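Local coordinates for protein alpha-1,2-mannosidase (Bacteroides thetaiotaomicron, PDB 2WW2) that hydrolyses terminal alpha-mannosides as a calcium-dependent, inverting glycoside hydrolase of family GH92, probably cutting alpha-1,2 linkages for a human gut symbiont, at residues A[120-125]-A[133-138]; A[187-192]-A[227-232]; A[429-434]-A[475-480]; A[436-441]-A[492-497]. All coordinates share one frame; numbering follows the deposited sequence. Where two conformers were deposited one is given.

Contact 1. Residues A[120-125]-A[133-138]; sequences LQTSLS and FEVSFP
S123 and E134 face each other as a hydrogen-bonded pair of an antiparallel beta hairpin, and their side chains add a polar contact to the backbone bonds. S123 OG donates to E134 OE2 at 2.6 Å, on the anti side of the carboxylate. Q121 NE2 reaches the same oxygen at 3.3 Å from the opposite face of the carboxylate, whose plane stands almost perpendicular to the amide. The glutamine gets there by a bend at its second torsion (chi2 -86°), which turns its amide toward E134 on the partner strand. E134 O is shared as well: T122 OG1 donates to E134 O at 2.9 Å, and the backbone N of S123 approaches from the opposite side of the carbonyl plane. On the face carrying T122, L124, F133 and V135 the contact is largely apolar. L124 CB sits over the F133 ring, 3.8 Å from its centroid and nearly on the ring normal, while T122 OG1 lies at the ring edge. Farther along, L120 CD1 meets F137 CD1 at 3.7 Å. In the second shell Q121 NE2 is hydrogen-bonded to S113 OG, K228 forms a salt bridge with E134 OE1, and F64 packs on L124 and F133. With two donors on OE2 and a lysine on OE1, the carboxylate is held by both oxygens, an environment that would probably favour its ionised form.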
loop_
_atom_site.group_PDB
_atom_site.type_symbol
_atom_site.label_atom_id
_atom_site.label_comp_id
_atom_site.label_asym_id
_atom_site.label_seq_id
_atom_site.Cartn_x
_atom_site.Cartn_y
_atom_site.Cartn_z
ATOM N N LEU A 120 -42.549 -7.811 -23.094
ATOM C CA LEU A 120 -42.562 -9.263 -23.173
ATOM C C LEU A 120 -42.132 -9.823 -21.823
ATOM O O LEU A 120 -41.105 -9.416 -21.279
ATOM C CB LEU A 120 -41.618 -9.767 -24.276
ATOM C CG LEU A 120 -41.605 -11.289 -24.514
ATOM C CD1 LEU A 120 -41.297 -11.596 -26.009
ATOM C CD2 LEU A 120 -40.624 -12.043 -23.586
ATOM N N GLN A 121 -42.916 -10.749 -21.270
ATOM C CA GLN A 121 -42.537 -11.351 -19.994
ATOM C C GLN A 121 -42.241 -12.817 -20.205
ATOM O O GLN A 121 -42.904 -13.479 -21.001
ATOM C CB GLN A 121 -43.650 -11.174 -18.950
ATOM C CG GLN A 121 -43.315 -11.788 -17.560
ATOM C CD GLN A 121 -43.668 -13.260 -17.452
ATOM O OE1 GLN A 121 -44.530 -13.761 -18.173
ATOM N NE2 GLN A 121 -43.006 -13.964 -16.541
ATOM N N THR A 122 -41.239 -13.333 -19.510
ATOM C CA THR A 122 -40.962 -14.764 -19.567
ATOM C C THR A 122 -40.433 -15.255 -18.227
ATOM O O THR A 122 -39.802 -14.495 -17.487
ATOM C CB THR A 122 -39.982 -15.109 -20.721
ATOM O OG1 THR A 122 -39.843 -16.534 -20.823
ATOM C CG2 THR A 122 -38.628 -14.505 -20.489
ATOM N N SER A 123 -40.755 -16.498 -17.876
ATOM C CA SER A 123 -40.067 -17.131 -16.760
ATOM C C SER A 123 -39.767 -18.590 -17.074
ATOM O O SER A 123 -40.373 -19.199 -17.981
ATOM C CB SER A 123 -40.815 -16.968 -15.434
ATOM O OG SER A 123 -41.881 -17.888 -15.288
ATOM N N LEU A 124 -38.792 -19.131 -16.361
ATOM C CA LEU A 124 -38.406 -20.513 -16.555
ATOM C C LEU A 124 -38.061 -21.140 -15.213
ATOM O O LEU A 124 -37.535 -20.479 -14.318
ATOM C CB LEU A 124 -37.198 -20.602 -17.499
ATOM C CG LEU A 124 -35.914 -19.888 -17.077
ATOM C CD1 LEU A 124 -34.741 -20.633 -17.628
ATOM C CD2 LEU A 124 -35.869 -18.439 -17.548
ATOM N N SER A 125 -38.321 -22.436 -15.104
ATOM C CA SER A 125 -38.017 -23.198 -13.909
ATOM C C SER A 125 -37.388 -24.494 -14.388
ATOM O O SER A 125 -37.733 -24.989 -15.459
ATOM C CB SER A 125 -39.313 -23.483 -13.127
ATOM O OG SER A 125 -39.787 -22.279 -12.519
ATOM N N PHE A 133 -40.699 -23.031 -19.718
ATOM C CA PHE A 133 -40.827 -21.577 -19.813
ATOM C C PHE A 133 -42.313 -21.218 -19.914
ATOM O O PHE A 133 -43.104 -21.999 -20.464
ATOM C CB PHE A 133 -40.209 -21.047 -21.123
ATOM C CG PHE A 133 -38.697 -21.108 -21.193
ATOM C CD1 PHE A 133 -37.941 -19.934 -21.253
ATOM C CD2 PHE A 133 -38.039 -22.330 -21.230
ATOM C CE1 PHE A 133 -36.549 -19.981 -21.333
ATOM C CE2 PHE A 133 -36.632 -22.379 -21.307
ATOM C CZ PHE A 133 -35.894 -21.211 -21.365
ATOM N N GLU A 134 -42.676 -20.019 -19.463
ATOM C CA GLU A 134 -43.923 -19.399 -19.895
ATOM C C GLU A 134 -43.478 -18.145 -20.639
ATOM O O GLU A 134 -42.464 -17.546 -20.283
ATOM C CB GLU A 134 -44.792 -19.004 -18.693
ATOM C CG GLU A 134 -44.137 -17.826 -17.897
ATOM C CD GLU A 134 -44.888 -17.397 -16.637
ATOM O OE1 GLU A 134 -46.140 -17.557 -16.586
ATOM O OE2 GLU A 134 -44.203 -16.893 -15.698
ATOM N N VAL A 135 -44.186 -17.758 -21.699
ATOM C CA VAL A 135 -43.901 -16.485 -22.338
ATOM C C VAL A 135 -45.219 -15.726 -22.509
ATOM O O VAL A 135 -46.186 -16.292 -23.008
ATOM C CB VAL A 135 -43.247 -16.648 -23.735
ATOM C CG1 VAL A 135 -42.978 -15.261 -24.331
ATOM C CG2 VAL A 135 -41.952 -17.505 -23.680
ATOM N N SER A 136 -45.257 -14.470 -22.061
ATOM C CA SER A 136 -46.379 -13.582 -22.316
ATOM C C SER A 136 -45.965 -12.532 -23.361
ATOM O O SER A 136 -45.153 -11.644 -23.068
ATOM C CB SER A 136 -46.780 -12.898 -21.005
ATOM O OG SER A 136 -47.914 -12.083 -21.178
ATOM N N PHE A 137 -46.490 -12.632 -24.580
ATOM C CA PHE A 137 -46.076 -11.725 -25.666
ATOM C C PHE A 137 -46.859 -10.412 -25.606
ATOM O O PHE A 137 -48.034 -10.435 -25.298
ATOM C CB PHE A 137 -46.335 -12.372 -27.044
ATOM C CG PHE A 137 -45.384 -13.502 -27.391
ATOM C CD1 PHE A 137 -44.099 -13.236 -27.837
ATOM C CD2 PHE A 137 -45.791 -14.814 -27.282
ATOM C CE1 PHE A 137 -43.238 -14.255 -28.173
ATOM C CE2 PHE A 137 -44.937 -15.849 -27.612
ATOM C CZ PHE A 137 -43.649 -15.564 -28.050
ATOM N N PRO A 138 -46.225 -9.274 -25.943
ATOM C CA PRO A 138 -47.007 -8.033 -26.011
ATOM C C PRO A 138 -48.027 -8.121 -27.129
ATOM O O PRO A 138 -47.730 -8.640 -28.198
ATOM C CB PRO A 138 -45.977 -6.944 -26.339
ATOM C CG PRO A 138 -44.682 -7.649 -26.631
ATOM C CD PRO A 138 -44.784 -9.078 -26.185
#

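Contact 2. Residues A[187-192]-A[227-232]; sequences EFSHPV and EKLTIR
With CG of E187 trans to its amide nitrogen (chi1 179°) and the R232 chain extended from CG to NE, the two side chains run alongside each other on one face of the sheet. Their ends meet in a salt bridge, R232 NH1 to E187 OE1 at 2.8 Å, in which the nitrogen comes from above the carboxylate plane. In S189 a chi1 of 59° sets OG between the backbone N and the carbonyl carbon, where S189 OG accepts a nearly straight bond from T230 N at 2.8 Å. The hydroxyl thus stands in for a main-chain acceptor where strand pairing ends. The same OG shares a hydrogen bond with H190 ND1, and the far nitrogen of the imidazole, H190 NE2, donates in the ring plane to E227 OE1 at 2.8 Å. Both ring nitrogens are therefore engaged, which should hold the imidazole in one rotation. On the face that carries F188 and I231, F188 CE1 packs on I231 CG2 at 3.8 Å, and L229 CD2 touches the ring edge. Strand 182-188 pairs here with strand 229-236, which also pairs with strand 130-136; F188, L229 and I231 all rest on V145 of strand 143-148, and F221 of strand 216-221 meets the F188 ring.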
loop_
_atom_site.group_PDB
_atom_site.type_symbol
_atom_site.label_atom_id
_atom_site.label_comp_id
_atom_site.label_asym_id
_atom_site.label_seq_id
_atom_site.Cartn_x
_atom_site.Cartn_y
_atom_site.Cartn_z
ATOM N N GLU A 187 -40.785 -28.618 -26.841
ATOM C CA GLU A 187 -42.126 -28.671 -27.364
ATOM C C GLU A 187 -42.781 -27.345 -27.046
ATOM O O GLU A 187 -42.511 -26.781 -25.991
ATOM C CB GLU A 187 -42.876 -29.808 -26.677
ATOM C CG GLU A 187 -44.322 -29.947 -27.131
ATOM C CD GLU A 187 -45.101 -30.907 -26.260
ATOM O OE1 GLU A 187 -45.107 -30.743 -25.024
ATOM O OE2 GLU A 187 -45.703 -31.832 -26.813
ATOM N N PHE A 188 -43.604 -26.838 -27.970
ATOM C CA PHE A 188 -44.300 -25.567 -27.784
ATOM C C PHE A 188 -45.796 -25.847 -27.656
ATOM O O PHE A 188 -46.339 -26.749 -28.321
ATOM C CB PHE A 188 -44.013 -24.616 -28.961
ATOM C CG PHE A 188 -42.543 -24.270 -29.110
ATOM C CD1 PHE A 188 -42.030 -23.112 -28.549
ATOM C CD2 PHE A 188 -41.675 -25.127 -29.762
ATOM C CE1 PHE A 188 -40.674 -22.797 -28.661
ATOM C CE2 PHE A 188 -40.314 -24.821 -29.878
ATOM C CZ PHE A 188 -39.817 -23.655 -29.333
ATOM N N SER A 189 -46.469 -25.071 -26.819
ATOM C CA SER A 189 -47.870 -25.327 -26.539
ATOM C C SER A 189 -48.798 -24.877 -27.667
ATOM O O SER A 189 -49.926 -25.358 -27.776
ATOM C CB SER A 189 -48.268 -24.629 -25.231
ATOM O OG SER A 189 -48.049 -23.228 -25.334
ATOM N N HIS A 190 -48.338 -23.951 -28.497
ATOM C CA HIS A 190 -49.206 -23.331 -29.496
ATOM C C HIS A 190 -48.692 -23.611 -30.905
ATOM O O HIS A 190 -47.508 -23.903 -31.085
ATOM C CB HIS A 190 -49.286 -21.823 -29.240
ATOM C CG HIS A 190 -50.208 -21.453 -28.119
ATOM N ND1 HIS A 190 -49.870 -21.611 -26.791
ATOM C CD2 HIS A 190 -51.456 -20.923 -28.131
ATOM C CE1 HIS A 190 -50.877 -21.210 -26.033
ATOM N NE2 HIS A 190 -51.849 -20.782 -26.822
ATOM N N PRO A 191 -49.584 -23.536 -31.908
ATOM C CA PRO A 191 -49.214 -23.803 -33.296
ATOM C C PRO A 191 -48.082 -22.917 -33.787
ATOM O O PRO A 191 -48.063 -21.704 -33.516
ATOM C CB PRO A 191 -50.477 -23.439 -34.077
ATOM C CG PRO A 191 -51.599 -23.617 -33.086
ATOM C CD PRO A 191 -51.030 -23.264 -31.752
ATOM N N VAL A 192 -47.170 -23.532 -34.527
ATOM C CA VAL A 192 -46.058 -22.845 -35.143
ATOM C C VAL A 192 -46.510 -22.349 -36.513
ATOM O O VAL A 192 -46.658 -23.136 -37.439
ATOM C CB VAL A 192 -44.863 -23.801 -35.299
ATOM C CG1 VAL A 192 -43.712 -23.121 -36.048
ATOM C CG2 VAL A 192 -44.402 -24.307 -33.926
ATOM N N GLU A 227 -53.508 -15.422 -23.375
ATOM C CA GLU A 227 -52.885 -16.740 -23.263
ATOM C C GLU A 227 -51.360 -16.625 -23.199
ATOM O O GLU A 227 -50.802 -15.601 -23.551
ATOM C CB GLU A 227 -53.312 -17.665 -24.417
ATOM C CG GLU A 227 -54.813 -17.992 -24.425
ATOM C CD GLU A 227 -55.175 -19.090 -25.428
ATOM O OE1 GLU A 227 -54.271 -19.747 -25.997
ATOM O OE2 GLU A 227 -56.378 -19.296 -25.654
ATOM N N LYS A 228 -50.700 -17.678 -22.734
ATOM C CA LYS A 228 -49.244 -17.684 -22.629
ATOM C C LYS A 228 -48.714 -18.889 -23.382
ATOM O O LYS A 228 -49.377 -19.925 -23.441
ATOM C CB LYS A 228 -48.793 -17.733 -21.164
ATOM C CG LYS A 228 -49.249 -16.505 -20.340
ATOM C CD LYS A 228 -48.755 -16.590 -18.895
ATOM C CE LYS A 228 -49.453 -17.730 -18.144
ATOM N NZ LYS A 228 -49.107 -17.730 -16.682
ATOM N N LEU A 229 -47.523 -18.744 -23.956
ATOM C CA LEU A 229 -46.848 -19.857 -24.605
ATOM C C LEU A 229 -46.104 -20.635 -23.529
ATOM O O LEU A 229 -45.422 -20.035 -22.688
ATOM C CB LEU A 229 -45.822 -19.324 -25.616
ATOM C CG LEU A 229 -45.001 -20.360 -26.391
ATOM C CD1 LEU A 229 -45.883 -21.078 -27.428
ATOM C CD2 LEU A 229 -43.812 -19.688 -27.061
ATOM N N THR A 230 -46.226 -21.959 -23.550
ATOM C CA THR A 230 -45.374 -22.800 -22.725
ATOM C C THR A 230 -44.328 -23.466 -23.611
ATOM O O THR A 230 -44.633 -23.895 -24.723
ATOM C CB THR A 230 -46.190 -23.886 -22.005
ATOM O OG1 THR A 230 -47.096 -23.263 -21.091
ATOM C CG2 THR A 230 -45.271 -24.808 -21.224
ATOM N N ILE A 231 -43.084 -23.516 -23.136
ATOM C CA ILE A 231 -42.022 -24.230 -23.845
ATOM C C ILE A 231 -41.487 -25.255 -22.873
ATOM O O ILE A 231 -41.115 -24.906 -21.755
ATOM C CB ILE A 231 -40.841 -23.311 -24.218
ATOM C CG1 ILE A 231 -41.334 -22.029 -24.898
ATOM C CG2 ILE A 231 -39.842 -24.060 -25.159
ATOM C CD1 ILE A 231 -40.207 -21.032 -25.245
ATOM N N ARG A 232 -41.448 -26.516 -23.294
ATOM C CA ARG A 232 -40.946 -27.594 -22.446
ATOM C C ARG A 232 -39.709 -28.117 -23.108
ATOM O O ARG A 232 -39.718 -28.322 -24.316
ATOM C CB ARG A 232 -41.961 -28.742 -22.344
ATOM C CG ARG A 232 -43.296 -28.306 -21.770
ATOM C CD ARG A 232 -44.356 -29.445 -21.795
ATOM N NE ARG A 232 -45.625 -28.857 -21.396
ATOM C CZ ARG A 232 -46.591 -28.539 -22.248
ATOM N NH1 ARG A 232 -46.459 -28.818 -23.538
ATOM N NH2 ARG A 232 -47.695 -27.951 -21.802
#

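Contact 3. Residues A[429-434]-A[475-480]; sequences YYDKLG and YQKAPN
The Y430 ring and the N480 amide stand at a steep angle, their planes 81° apart, and N480 ND2 donates to Y430 OH at 3.1 Å. The tyrosine reaches across because its CG lies trans to the backbone nitrogen (chi1 176°), sending the ring out from the helix toward 475-480. The phenol oxygen has a second partner in D455 OD2. N480 ND2 also donates to a water at 2.9 Å, and this water in turn donates to Y430 O. One amide nitrogen thus links both ends of the tyrosine, its hydroxyl directly and its carbonyl through the solvent molecule. K477 crosses the ring obliquely, its extended chain passing CD by the ring edge before K477 NZ forms a salt bridge with D431 OD1 at 3.2 Å from above the carboxylate plane. At the helix end G434 turns out of the helix with a positive phi of 91°, and G434 O lies 3.3 Å from N480 CG. That oxygen accepts a hydrogen bond from N483 ND2. The contact thus joins the C-terminal end of helix 427-433 to the loop that follows helix 468-475, with helix 444-465 alongside: D455 meets K477 as well as Y430, and W456 packs on A478.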
loop_
_atom_site.group_PDB
_atom_site.type_symbol
_atom_site.label_atom_id
_atom_site.label_comp_id
_atom_site.label_asym_id
_atom_site.label_seq_id
_atom_site.Cartn_x
_atom_site.Cartn_y
_atom_site.Cartn_z
ATOM N N TYR A 429 10.952 -35.799 -9.011
ATOM C CA TYR A 429 11.740 -34.929 -8.138
ATOM C C TYR A 429 11.287 -35.053 -6.683
ATOM O O TYR A 429 12.088 -35.158 -5.772
ATOM C CB TYR A 429 11.553 -33.462 -8.534
ATOM C CG TYR A 429 12.376 -32.980 -9.716
ATOM C CD1 TYR A 429 13.758 -33.116 -9.734
ATOM C CD2 TYR A 429 11.762 -32.346 -10.792
ATOM C CE1 TYR A 429 14.501 -32.663 -10.810
ATOM C CE2 TYR A 429 12.490 -31.878 -11.858
ATOM C CZ TYR A 429 13.856 -32.048 -11.865
ATOM O OH TYR A 429 14.574 -31.578 -12.933
ATOM N N TYR A 430 9.982 -34.960 -6.467
ATOM C CA TYR A 430 9.442 -34.980 -5.102
ATOM C C TYR A 430 9.864 -36.251 -4.354
ATOM O O TYR A 430 10.246 -36.194 -3.181
ATOM C CB TYR A 430 7.922 -34.865 -5.184
ATOM C CG TYR A 430 7.167 -34.962 -3.880
ATOM C CD1 TYR A 430 6.879 -33.819 -3.146
ATOM C CD2 TYR A 430 6.702 -36.194 -3.401
ATOM C CE1 TYR A 430 6.159 -33.891 -1.967
ATOM C CE2 TYR A 430 5.966 -36.274 -2.211
ATOM C CZ TYR A 430 5.704 -35.116 -1.503
ATOM O OH TYR A 430 4.979 -35.138 -0.326
ATOM N N ASP A 431 9.778 -37.394 -5.030
ATOM C CA ASP A 431 10.140 -38.670 -4.406
ATOM C C ASP A 431 11.639 -38.718 -4.097
ATOM O O ASP A 431 12.061 -39.267 -3.079
ATOM C CB ASP A 431 9.750 -39.854 -5.305
ATOM C CG ASP A 431 8.238 -40.142 -5.285
ATOM O OD1 ASP A 431 7.543 -39.651 -4.380
ATOM O OD2 ASP A 431 7.755 -40.862 -6.175
ATOM N N LYS A 432 12.441 -38.130 -4.977
ATOM C CA LYS A 432 13.896 -38.169 -4.807
ATOM C C LYS A 432 14.383 -37.152 -3.782
ATOM O O LYS A 432 15.257 -37.441 -2.971
ATOM C CB LYS A 432 14.583 -37.913 -6.147
ATOM C CG LYS A 432 16.126 -37.865 -6.074
ATOM N N LEU A 433 13.821 -35.952 -3.832
ATOM C CA LEU A 433 14.383 -34.816 -3.108
ATOM C C LEU A 433 13.639 -34.475 -1.831
ATOM O O LEU A 433 14.191 -33.818 -0.963
ATOM C CB LEU A 433 14.367 -33.570 -4.001
ATOM C CG LEU A 433 15.138 -33.555 -5.314
ATOM C CD1 LEU A 433 14.890 -32.220 -6.036
ATOM C CD2 LEU A 433 16.644 -33.801 -5.069
ATOM N N GLY A 434 12.375 -34.883 -1.725
ATOM C CA GLY A 434 11.550 -34.492 -0.580
ATOM C C GLY A 434 10.772 -33.207 -0.825
ATOM O O GLY A 434 10.083 -32.692 0.078
ATOM N N TYR A 475 3.467 -41.909 5.468
ATOM C CA TYR A 475 3.684 -41.059 6.631
ATOM C C TYR A 475 5.071 -40.418 6.575
ATOM O O TYR A 475 5.263 -39.296 7.049
ATOM C CB TYR A 475 3.501 -41.847 7.941
ATOM C CG TYR A 475 2.048 -41.982 8.386
ATOM C CD1 TYR A 475 1.237 -40.860 8.506
ATOM C CD2 TYR A 475 1.511 -43.225 8.732
ATOM C CE1 TYR A 475 -0.075 -40.964 8.937
ATOM C CE2 TYR A 475 0.192 -43.345 9.154
ATOM C CZ TYR A 475 -0.588 -42.213 9.265
ATOM O OH TYR A 475 -1.895 -42.307 9.676
ATOM N N GLN A 476 6.025 -41.114 5.964
ATOM C CA GLN A 476 7.364 -40.547 5.793
ATOM C C GLN A 476 7.356 -39.294 4.926
ATOM O O GLN A 476 8.273 -38.483 5.010
ATOM C CB GLN A 476 8.341 -41.579 5.215
ATOM N N LYS A 477 6.326 -39.114 4.102
ATOM C CA LYS A 477 6.265 -37.935 3.235
ATOM C C LYS A 477 5.401 -36.807 3.817
ATOM O O LYS A 477 5.494 -35.649 3.384
ATOM C CB LYS A 477 5.762 -38.322 1.841
ATOM C CG LYS A 477 6.519 -39.490 1.190
ATOM C CD LYS A 477 5.817 -39.872 -0.131
ATOM C CE LYS A 477 6.298 -41.215 -0.685
ATOM N NZ LYS A 477 5.936 -41.341 -2.123
ATOM N N ALA A 478 4.565 -37.147 4.792
ATOM C CA ALA A 478 3.666 -36.185 5.421
ATOM C C ALA A 478 4.382 -34.925 5.918
ATOM O O ALA A 478 3.833 -33.833 5.825
ATOM C CB ALA A 478 2.871 -36.849 6.570
ATOM N N PRO A 479 5.612 -35.070 6.456
ATOM C CA PRO A 479 6.340 -33.886 6.918
ATOM C C PRO A 479 7.171 -33.180 5.833
ATOM O O PRO A 479 8.029 -32.375 6.168
ATOM C CB PRO A 479 7.293 -34.440 8.007
ATOM C CG PRO A 479 7.204 -35.947 7.919
ATOM C CD PRO A 479 6.315 -36.328 6.774
ATOM N N ASN A 480 6.939 -33.487 4.559
ATOM C CA ASN A 480 7.760 -32.915 3.493
ATOM C C ASN A 480 7.613 -31.392 3.433
ATOM O O ASN A 480 8.473 -30.722 2.875
ATOM C CB ASN A 480 7.449 -33.532 2.124
ATOM C CG ASN A 480 8.242 -34.810 1.860
ATOM O OD1 ASN A 480 9.206 -35.116 2.569
ATOM N ND2 ASN A 480 7.852 -35.549 0.823
HETATM O O HOH W 1 9.269 -37.396 -0.860
#

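Contact 4. Residues A[436-441]-A[492-497]; sequences VPYPEV and MWTKDA
Two irregular loops of the catalytic domain meet here, one of them turning through a cis peptide bond before P439. Y438 N donates to K495 O at 3.0 Å, while P437 CA approaches K495 O at 3.2 Å. On the return, Y438 O receives a CA-H contact from D496. E440 supplies the side-chain bond: a bend at its second torsion (chi2 86°) curls the carboxylate round, so that A497 N donates to E440 OE2 at 2.9 Å from above the carboxylate plane. P437 packs against the same peptide, P437 CB lying 3.5 Å from A497 N. T494 OG1 lies 3.1 Å from Y438 CB and shares a water with V436 O, 2.7 Å from each oxygen. K495 NZ is hydrogen-bonded to N483 O, and D496 OD1 accepts from the backbone of K498 and N500. The loop 436-441 connects helix 427-433 to helix 444-465: Y429 of the first packs on P437, E440 and A497, while from the second A444 touches Y438 and T445 touches T494.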
loop_
_atom_site.group_PDB
_atom_site.type_symbol
_atom_site.label_atom_id
_atom_site.label_comp_id
_atom_site.label_asym_id
_atom_site.label_seq_id
_atom_site.Cartn_x
_atom_site.Cartn_y
_atom_site.Cartn_z
ATOM N N VAL A 436 9.297 -30.543 -4.507
ATOM C CA VAL A 436 9.332 -30.244 -5.929
ATOM C C VAL A 436 10.163 -28.974 -6.143
ATOM O O VAL A 436 9.918 -27.958 -5.466
ATOM C CB VAL A 436 7.916 -30.018 -6.510
ATOM C CG1 VAL A 436 7.982 -29.832 -8.021
ATOM C CG2 VAL A 436 6.985 -31.181 -6.134
ATOM N N PRO A 437 11.153 -29.028 -7.068
ATOM C CA PRO A 437 12.060 -27.888 -7.223
ATOM C C PRO A 437 11.571 -26.865 -8.246
ATOM O O PRO A 437 10.898 -27.217 -9.220
ATOM C CB PRO A 437 13.355 -28.545 -7.709
ATOM C CG PRO A 437 12.858 -29.690 -8.574
ATOM C CD PRO A 437 11.653 -30.228 -7.778
ATOM N N TYR A 438 11.906 -25.599 -7.991
ATOM C CA TYR A 438 11.632 -24.476 -8.898
ATOM C C TYR A 438 13.004 -23.883 -9.243
ATOM O O TYR A 438 13.857 -23.809 -8.387
ATOM C CB TYR A 438 10.750 -23.430 -8.191
ATOM C CG TYR A 438 10.404 -22.243 -9.069
ATOM C CD1 TYR A 438 9.297 -22.279 -9.914
ATOM C CD2 TYR A 438 11.197 -21.106 -9.076
ATOM C CE1 TYR A 438 8.987 -21.209 -10.735
ATOM C CE2 TYR A 438 10.900 -20.017 -9.912
ATOM C CZ TYR A 438 9.799 -20.083 -10.726
ATOM O OH TYR A 438 9.495 -19.026 -11.542
ATOM N N PRO A 439 13.214 -23.422 -10.493
ATOM C CA PRO A 439 12.264 -23.207 -11.577
ATOM C C PRO A 439 12.012 -24.443 -12.441
ATOM O O PRO A 439 11.332 -24.339 -13.459
ATOM C CB PRO A 439 12.942 -22.107 -12.407
ATOM C CG PRO A 439 14.440 -22.417 -12.246
ATOM C CD PRO A 439 14.595 -23.075 -10.884
ATOM N N GLU A 440 12.545 -25.598 -12.049
ATOM C CA GLU A 440 12.321 -26.836 -12.799
ATOM C C GLU A 440 10.842 -27.156 -13.014
ATOM O O GLU A 440 10.460 -27.664 -14.063
ATOM C CB GLU A 440 12.985 -28.012 -12.096
ATOM C CG GLU A 440 14.517 -27.984 -12.149
ATOM C CD GLU A 440 15.140 -27.172 -11.026
ATOM O OE1 GLU A 440 14.396 -26.481 -10.297
ATOM O OE2 GLU A 440 16.383 -27.226 -10.875
ATOM N N VAL A 441 10.013 -26.886 -12.008
ATOM C CA VAL A 441 8.576 -27.146 -12.120
ATOM C C VAL A 441 7.819 -25.898 -11.689
ATOM O O VAL A 441 8.074 -25.366 -10.615
ATOM C CB VAL A 441 8.155 -28.343 -11.218
ATOM C CG1 VAL A 441 6.655 -28.613 -11.337
ATOM C CG2 VAL A 441 8.958 -29.604 -11.558
ATOM N N MET A 492 7.861 -20.315 4.128
ATOM C CA MET A 492 8.078 -21.282 3.058
ATOM C C MET A 492 8.727 -20.555 1.878
ATOM O O MET A 492 8.403 -19.392 1.601
ATOM C CB MET A 492 6.743 -21.913 2.628
ATOM C CG MET A 492 6.122 -22.817 3.705
ATOM S SD MET A 492 7.151 -24.264 4.059
ATOM C CE MET A 492 6.211 -24.975 5.426
ATOM N N TRP A 493 9.653 -21.226 1.199
ATOM C CA TRP A 493 10.303 -20.636 0.019
ATOM C C TRP A 493 10.491 -21.767 -0.984
ATOM O O TRP A 493 9.679 -22.696 -1.013
ATOM C CB TRP A 493 11.629 -19.975 0.423
ATOM C CG TRP A 493 12.256 -19.033 -0.558
ATOM C CD1 TRP A 493 13.565 -19.027 -0.943
ATOM C CD2 TRP A 493 11.632 -17.928 -1.236
ATOM N NE1 TRP A 493 13.794 -18.001 -1.827
ATOM C CE2 TRP A 493 12.624 -17.316 -2.031
ATOM C CE3 TRP A 493 10.324 -17.411 -1.268
ATOM C CZ2 TRP A 493 12.361 -16.205 -2.843
ATOM C CZ3 TRP A 493 10.066 -16.299 -2.080
ATOM C CH2 TRP A 493 11.080 -15.714 -2.853
ATOM N N THR A 494 11.546 -21.706 -1.795
ATOM C CA THR A 494 11.724 -22.696 -2.847
ATOM C C THR A 494 13.207 -22.989 -3.050
ATOM O O THR A 494 14.057 -22.136 -2.761
ATOM C CB THR A 494 11.113 -22.226 -4.178
ATOM O OG1 THR A 494 11.247 -23.260 -5.159
ATOM C CG2 THR A 494 11.826 -20.957 -4.688
ATOM N N LYS A 495 13.510 -24.192 -3.540
ATOM C CA LYS A 495 14.881 -24.579 -3.890
ATOM C C LYS A 495 14.894 -25.147 -5.301
ATOM O O LYS A 495 13.887 -25.686 -5.753
ATOM C CB LYS A 495 15.397 -25.686 -2.957
ATOM C CG LYS A 495 15.573 -25.323 -1.496
ATOM C CD LYS A 495 15.769 -26.609 -0.686
ATOM C CE LYS A 495 16.103 -26.326 0.760
ATOM N NZ LYS A 495 15.873 -27.548 1.617
ATOM N N ASP A 496 16.026 -25.049 -5.994
ATOM C CA ASP A 496 16.184 -25.730 -7.282
ATOM C C ASP A 496 16.505 -27.214 -7.064
ATOM O O ASP A 496 16.527 -27.679 -5.931
ATOM C CB ASP A 496 17.237 -25.028 -8.157
ATOM C CG ASP A 496 18.638 -25.120 -7.582
ATOM O OD1 ASP A 496 18.873 -25.954 -6.678
ATOM O OD2 ASP A 496 19.517 -24.353 -8.053
ATOM N N ALA A 497 16.735 -27.965 -8.137
ATOM C CA ALA A 497 16.966 -29.406 -8.005
ATOM C C ALA A 497 18.291 -29.727 -7.306
ATOM O O ALA A 497 18.515 -30.858 -6.869
ATOM C CB ALA A 497 16.895 -30.096 -9.382
HETATM O O HOH W 2 10.258 -25.561 -4.272
#

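How the contacts relate
The four contacts form two pairs on opposite sides of the chain's centre. Contacts 1 and 2 come first in sequence, one after the other, in the GH92 N-terminal domain. Their centres lie about 10 Å apart, and strands 130-136 and 229-236 join them directly, V135 N to L229 O and F133 N to I231 O each being 2.8 Å apart. Contacts 3 and 4 belong to the catalytic domain, with centres about 14 Å apart; their segments alternate along the chain, and Y430 CB of one packs on V436 CG2 of the other. Between the pairs the centres are about 57 to 63 Å apart. The enzyme thus combines extended strand pairing at one end with interleaved loop and helix-end packing at the other.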